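Local coordinates for protein leucyl aminopeptidase (PDB 5NTD) that probably removes leucine and other residues from the N-termini of peptides as a metal-dependent M17 aminopeptidase, and binds manganese and the inhibitor bestatin, at residues Phe440-Cys445 and Gly471-Gly476; Pro451-Asn456 and Asn462-Arg467. One frame throughout, in Å; residues are numbered along the deposited sequence.

Both contacts belong to the catalytic domain and lie on the same side of the chain's centre, contact 2 farther out than contact 1. Contact 1 is fully buried: the loop leaving strand 439-441 meets the start of helix 471-480 through two valines and one serine hydroxyl. Contact 2, formed by chain that lies between those two segments in sequence, joins the loops before and after strand 460-461. It is larger, only partly buried and more polar, with a glutamate-arginine salt bridge between the loops, while 462-467 also touches bestatin. Cys-474 connects the two contacts, its O lying 3.3 Å from Phe-453 CZ and its CB packing on Met-464 CG.

Contact 1. Residues Phe440-Cys445 and Gly471-Gly476; sequences FPVLYC and GVSCAG
Ser-473 reaches out from the first turn of helix 471-480 and donates a hydrogen bond from its hydroxyl to the backbone of the neighbouring loop, with OG 2.6 Å from Leu-443 O. The bond is short and well aimed: OG lies in the carbonyl plane, on a lone pair, at a C=O...OG angle of 130°. With chi1 at -54°, OG stands beside the serine's own backbone N and opposite its carbonyl carbon, which turns it to the loop. Ser-473 OG also touches apolar carbons, with Val-442 CG2 and Leu-443 CB each 3.7 Å from it.

One residue back along the helix, Val-472 points CG1 at Val-442 and meets both of its methyls, CG2 at 3.8 Å and CG1 at 4.0 Å. The two valine side chains cross at about a right angle. Helix 404-410 closes in around this pair, Ala-405 and Ala-409 touching Val-472 and Thr-410 touching Val-442, while Leu-443 packs on Thr-410 of the second subunit. A serine hydroxyl in the first helical turn and a valine pair thus hold helix 471-480 to the loop that follows strand 439-441, the parallel neighbour of strand 415-419 in the mixed sheet of the M17 catalytic domain.

Contact 2. Residues Pro451-Asn456 and Asn462-Arg467; sequences PEFKSN and NLMERR. With BES (2-(3-amino-2-hydroxy-4-phenyl-butyrylamino)-4-methyl-pentanoic acid), chain B.
Glu-452 OE2 is gripped by two nitrogens of Arg-466, NE at 2.8 Å and NH2 at 3.1 Å, and it also accepts a hydrogen bond from Asn-469 ND2. This salt bridge ties together two loops of the M17 catalytic domain, those before and after strand 460-461 in the sequence, and the second loop runs on to the bestatin pocket. The guanidinium comes side-on with its plane only 26° from that of the carboxylate. NE uses the syn lone pair of OE2, whereas NH2 approaches nearly along the C-O bond. Bends at chi2 of the glutamate and chi3 of the arginine bring the two flat groups together.

The other carboxylate oxygen is held by the backbone: Arg-466 N lies 2.8 Å from Glu-452 OE1, on its syn side but 32° out of the carboxylate plane. One residue earlier, Glu-465 N donates to Glu-452 O at 3.0 Å, in the carbonyl plane and on a lone pair. One glutamate thus holds the backbone N-H groups of Glu-465 and Arg-466, with a weaker CA-H...O contact from Met-464 CA to Glu-452 O, and the shared carboxylate contacts should favour its charged form.

Deeper in, Phe-453 and Met-464 lie side by side, pointing the same way, and Phe-453 CZ is 3.8 Å from Met-464 CG. The ring turns its edge to the backbone where Asn-462 joins Leu-463. The side chain of Asn-462 leaves the backbone away from 451-456; its OD1 accepts from Ile-368 N, and ND2 donates to Asn-369 O and Ala-372 O.

Leu-463 and Arg-467 meet the side chain of the inhibitor's leucine half: Leu-463 CD1 is 3.6 Å from BES C16, a methyl that also lies over one face of the Arg-467 guanidinium, whose NH1 is 3.5 Å from BES C14.

Contact 1. Residues Phe440-Cys445 and Gly471-Gly476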
loop_
_atom_site.group_PDB
_atom_site.type_symbol
_atom_site.label_atom_id
_atom_site.label_comp_id
_atom_site.label_asym_id
_atom_site.label_seq_id
_atom_site.Cartn_x
_atom_site.Cartn_y
_atom_site.Cartn_z
ATOM N N PHE G 440 18.438 6.029 26.877
ATOM C CA PHE G 440 19.330 4.929 26.472
ATOM C C PHE G 440 20.130 5.344 25.250
ATOM O O PHE G 440 19.619 6.050 24.385
ATOM C CB PHE G 440 18.525 3.664 26.195
ATOM C CG PHE G 440 19.380 2.446 26.105
ATOM C CD1 PHE G 440 19.887 1.852 27.283
ATOM C CD2 PHE G 440 19.800 1.969 24.886
ATOM C CE1 PHE G 440 20.726 0.756 27.214
ATOM C CE2 PHE G 440 20.658 0.889 24.812
ATOM C CZ PHE G 440 21.115 0.268 25.967
ATOM N N PRO G 441 21.421 4.968 25.185
ATOM C CA PRO G 441 22.213 5.421 24.047
ATOM C C PRO G 441 21.899 4.737 22.743
ATOM O O PRO G 441 21.498 3.559 22.710
ATOM C CB PRO G 441 23.647 5.080 24.426
ATOM C CG PRO G 441 23.591 4.322 25.682
ATOM C CD PRO G 441 22.184 4.115 26.093
ATOM N N VAL G 442 22.072 5.507 21.669
ATOM C CA VAL G 442 22.119 4.946 20.331
ATOM C C VAL G 442 23.522 5.083 19.778
ATOM O O VAL G 442 24.299 5.898 20.237
ATOM C CB VAL G 442 21.094 5.519 19.366
ATOM C CG1 VAL G 442 19.689 5.234 19.859
ATOM C CG2 VAL G 442 21.294 7.007 19.164
ATOM N N LEU G 443 23.813 4.266 18.767
ATOM C CA LEU G 443 25.162 4.196 18.171
ATOM C C LEU G 443 25.703 5.580 17.801
ATOM O O LEU G 443 25.063 6.307 17.090
ATOM C CB LEU G 443 25.168 3.316 16.929
ATOM C CG LEU G 443 26.478 3.229 16.155
ATOM C CD1 LEU G 443 27.519 2.475 16.950
ATOM C CD2 LEU G 443 26.231 2.537 14.814
ATOM N N TYR G 444 26.877 5.893 18.324
ATOM C CA TYR G 444 27.691 7.015 17.866
ATOM C C TYR G 444 28.842 6.492 17.032
ATOM O O TYR G 444 29.779 5.895 17.521
ATOM C CB TYR G 444 28.238 7.843 19.041
ATOM C CG TYR G 444 29.003 9.072 18.602
ATOM C CD1 TYR G 444 28.331 10.238 18.247
ATOM C CD2 TYR G 444 30.400 9.076 18.549
ATOM C CE1 TYR G 444 29.004 11.355 17.835
ATOM C CE2 TYR G 444 31.102 10.211 18.120
ATOM C CZ TYR G 444 30.389 11.332 17.770
ATOM O OH TYR G 444 31.032 12.457 17.349
ATOM N N CYS G 445 28.746 6.764 15.753
ATOM C CA CYS G 445 29.746 6.303 14.759
ATOM C C CYS G 445 29.695 7.151 13.482
ATOM O O CYS G 445 29.314 6.666 12.421
ATOM C CB CYS G 445 29.547 4.833 14.449
ATOM S SG CYS G 445 31.014 4.115 13.678
ATOM N N GLY G 471 19.127 4.766 12.091
ATOM C CA GLY G 471 18.337 5.949 11.770
ATOM C C GLY G 471 18.300 7.022 12.850
ATOM O O GLY G 471 18.241 8.194 12.558
ATOM N N VAL G 472 18.281 6.608 14.097
ATOM C CA VAL G 472 18.268 7.575 15.205
ATOM C C VAL G 472 19.609 8.318 15.155
ATOM O O VAL G 472 19.672 9.519 15.301
ATOM C CB VAL G 472 18.108 6.927 16.576
ATOM C CG1 VAL G 472 17.925 8.013 17.632
ATOM C CG2 VAL G 472 16.922 5.982 16.623
ATOM N N SER G 473 20.664 7.539 14.950
ATOM C CA SER G 473 22.024 8.037 14.958
ATOM C C SER G 473 22.279 8.998 13.805
ATOM O O SER G 473 22.842 10.081 13.971
ATOM C CB SER G 473 23.009 6.886 14.914
ATOM O OG SER G 473 22.768 5.948 15.960
ATOM N N CYS G 474 21.871 8.585 12.629
ATOM C CA CYS G 474 22.078 9.394 11.406
ATOM C C CYS G 474 21.381 10.757 11.490
ATOM O O CYS G 474 21.935 11.759 11.067
ATOM C CB CYS G 474 21.615 8.649 10.147
ATOM S SG CYS G 474 22.771 7.361 9.640
ATOM N N ALA G 475 20.190 10.797 12.055
ATOM C CA ALA G 475 19.499 12.094 12.254
ATOM C C ALA G 475 20.316 13.004 13.186
ATOM O O ALA G 475 20.450 14.199 12.970
ATOM C CB ALA G 475 18.106 11.903 12.790
ATOM N N GLY G 476 20.882 12.396 14.215
ATOM C CA GLY G 476 21.769 13.111 15.139
ATOM C C GLY G 476 22.996 13.611 14.417
ATOM O O GLY G 476 23.379 14.775 14.525
#

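Contact 2. Residues Pro451-Asn456 and Asn462-Arg467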
loop_
_atom_site.group_PDB
_atom_site.type_symbol
_atom_site.label_atom_id
_atom_site.label_comp_id
_atom_site.label_asym_id
_atom_site.label_seq_id
_atom_site.Cartn_x
_atom_site.Cartn_y
_atom_site.Cartn_z
ATOM N N PRO G 451 28.516 8.886 5.136
ATOM C CA PRO G 451 28.265 8.514 3.728
ATOM C C PRO G 451 26.796 8.447 3.332
ATOM O O PRO G 451 26.470 8.560 2.150
ATOM C CB PRO G 451 28.891 7.121 3.604
ATOM C CG PRO G 451 29.747 6.950 4.806
ATOM C CD PRO G 451 29.148 7.795 5.879
ATOM N N GLU G 452 25.919 8.294 4.311
ATOM C CA GLU G 452 24.479 8.226 4.029
ATOM C C GLU G 452 23.884 9.529 3.505
ATOM O O GLU G 452 22.804 9.529 2.919
ATOM C CB GLU G 452 23.699 7.797 5.265
ATOM C CG GLU G 452 23.972 6.352 5.675
ATOM C CD GLU G 452 23.490 5.330 4.657
ATOM O OE1 GLU G 452 22.706 5.684 3.761
ATOM O OE2 GLU G 452 23.900 4.160 4.766
ATOM N N PHE G 453 24.607 10.618 3.688
ATOM C CA PHE G 453 24.090 11.928 3.326
ATOM C C PHE G 453 24.751 12.549 2.080
ATOM O O PHE G 453 24.651 13.752 1.882
ATOM C CB PHE G 453 24.180 12.879 4.543
ATOM C CG PHE G 453 23.270 12.497 5.662
ATOM C CD1 PHE G 453 21.930 12.816 5.628
ATOM C CD2 PHE G 453 23.748 11.788 6.748
ATOM C CE1 PHE G 453 21.079 12.440 6.666
ATOM C CE2 PHE G 453 22.912 11.421 7.789
ATOM C CZ PHE G 453 21.575 11.750 7.752
ATOM N N LYS G 454 25.400 11.734 1.266
ATOM C CA LYS G 454 26.087 12.234 0.049
ATOM C C LYS G 454 25.021 12.823 -0.898
ATOM O O LYS G 454 23.932 12.277 -1.053
ATOM C CB LYS G 454 26.976 11.176 -0.645
ATOM N N SER G 455 25.350 13.958 -1.485
ATOM C CA SER G 455 24.493 14.646 -2.456
ATOM C C SER G 455 25.270 14.917 -3.737
ATOM O O SER G 455 26.440 15.234 -3.693
ATOM C CB SER G 455 23.977 15.960 -1.864
ATOM O OG SER G 455 23.357 16.779 -2.834
ATOM N N ASN G 456 24.590 14.830 -4.867
ATOM C CA ASN G 456 25.204 15.216 -6.155
ATOM C C ASN G 456 25.578 16.718 -6.242
ATOM O O ASN G 456 26.614 17.077 -6.780
ATOM C CB ASN G 456 24.268 14.941 -7.330
ATOM C CG ASN G 456 24.178 13.462 -7.686
ATOM O OD1 ASN G 456 25.109 12.704 -7.457
ATOM N ND2 ASN G 456 23.062 13.073 -8.288
ATOM N N ASN G 462 19.313 15.814 3.420
ATOM C CA ASN G 462 18.671 15.715 4.729
ATOM C C ASN G 462 18.124 14.333 5.080
ATOM O O ASN G 462 17.416 14.178 6.060
ATOM C CB ASN G 462 17.557 16.742 4.869
ATOM C CG ASN G 462 16.275 16.308 4.226
ATOM O OD1 ASN G 462 16.265 15.732 3.130
ATOM N ND2 ASN G 462 15.166 16.637 4.867
ATOM N N LEU G 463 18.404 13.351 4.247
ATOM C CA LEU G 463 17.886 12.016 4.467
ATOM C C LEU G 463 18.845 10.972 3.992
ATOM O O LEU G 463 19.416 11.057 2.929
ATOM C CB LEU G 463 16.545 11.816 3.769
ATOM C CG LEU G 463 15.775 10.528 4.137
ATOM C CD1 LEU G 463 15.230 10.625 5.544
ATOM C CD2 LEU G 463 14.630 10.241 3.194
ATOM N N MET G 464 18.949 9.931 4.781
ATOM C CA MET G 464 19.840 8.778 4.488
ATOM C C MET G 464 19.433 8.068 3.193
ATOM O O MET G 464 18.275 7.851 2.957
ATOM C CB MET G 464 19.805 7.751 5.603
ATOM C CG MET G 464 20.091 8.308 6.983
ATOM S SD MET G 464 18.816 7.675 8.111
ATOM C CE MET G 464 17.635 9.017 7.773
ATOM N N GLU G 465 20.421 7.737 2.391
ATOM C CA GLU G 465 20.244 6.872 1.218
ATOM C C GLU G 465 19.656 5.518 1.636
ATOM O O GLU G 465 18.710 5.047 1.047
ATOM C CB GLU G 465 21.579 6.672 0.476
ATOM C CG GLU G 465 21.571 5.762 -0.761
ATOM C CD GLU G 465 20.517 6.136 -1.807
ATOM O OE1 GLU G 465 20.114 7.314 -1.896
ATOM O OE2 GLU G 465 20.060 5.240 -2.549
ATOM N N ARG G 466 20.186 4.964 2.709
ATOM C CA ARG G 466 19.675 3.709 3.300
ATOM C C ARG G 466 19.095 3.974 4.704
ATOM O O ARG G 466 19.809 4.337 5.622
ATOM C CB ARG G 466 20.771 2.649 3.393
ATOM C CG ARG G 466 21.491 2.418 2.079
ATOM C CD ARG G 466 22.623 1.422 2.187
ATOM N NE ARG G 466 23.688 1.875 3.079
ATOM C CZ ARG G 466 24.819 1.212 3.325
ATOM N NH1 ARG G 466 25.079 0.042 2.748
ATOM N NH2 ARG G 466 25.712 1.717 4.165
ATOM N N ARG G 467 17.801 3.748 4.855
ATOM C CA ARG G 467 17.081 4.084 6.098
ATOM C C ARG G 467 17.208 3.000 7.179
ATOM O O ARG G 467 16.873 3.205 8.344
ATOM C CB ARG G 467 15.620 4.393 5.799
ATOM C CG ARG G 467 15.450 5.559 4.798
ATOM C CD ARG G 467 14.392 6.622 5.129
ATOM N NE ARG G 467 13.099 6.613 4.409
ATOM C CZ ARG G 467 11.905 6.903 4.933
ATOM N NH1 ARG G 467 11.743 7.128 6.239
ATOM N NH2 ARG G 467 10.836 6.900 4.131
HETATM N N2 BES B . 8.223 14.507 13.917
HETATM C C1 BES B . 8.524 13.292 13.162
HETATM C C6 BES B . 9.047 12.132 14.045
HETATM C C7 BES B . 8.030 11.296 14.773
HETATM C C8 BES B . 7.527 11.698 16.002
HETATM C C12 BES B . 7.618 10.075 14.257
HETATM C C9 BES B . 6.595 10.918 16.681
HETATM C C11 BES B . 6.675 9.288 14.936
HETATM C C10 BES B . 6.156 9.710 16.145
HETATM C C2 BES B . 9.549 13.697 12.080
HETATM O O2 BES B . 9.435 15.084 11.636
HETATM C C3 BES B . 9.316 12.827 10.880
HETATM O O3 BES B . 8.472 13.288 10.075
HETATM N N1 BES B . 10.087 11.729 10.844
HETATM C C4 BES B . 10.074 10.734 9.813
HETATM C C13 BES B . 11.096 11.036 8.722
HETATM C C14 BES B . 10.893 10.259 7.422
HETATM C C15 BES B . 9.477 10.191 6.864
HETATM C C16 BES B . 11.743 10.870 6.336
HETATM C C5 BES B . 10.411 9.391 10.365
HETATM O O1 BES B . 9.770 8.428 9.942
HETATM O O4 BES B . 11.309 9.273 11.203
#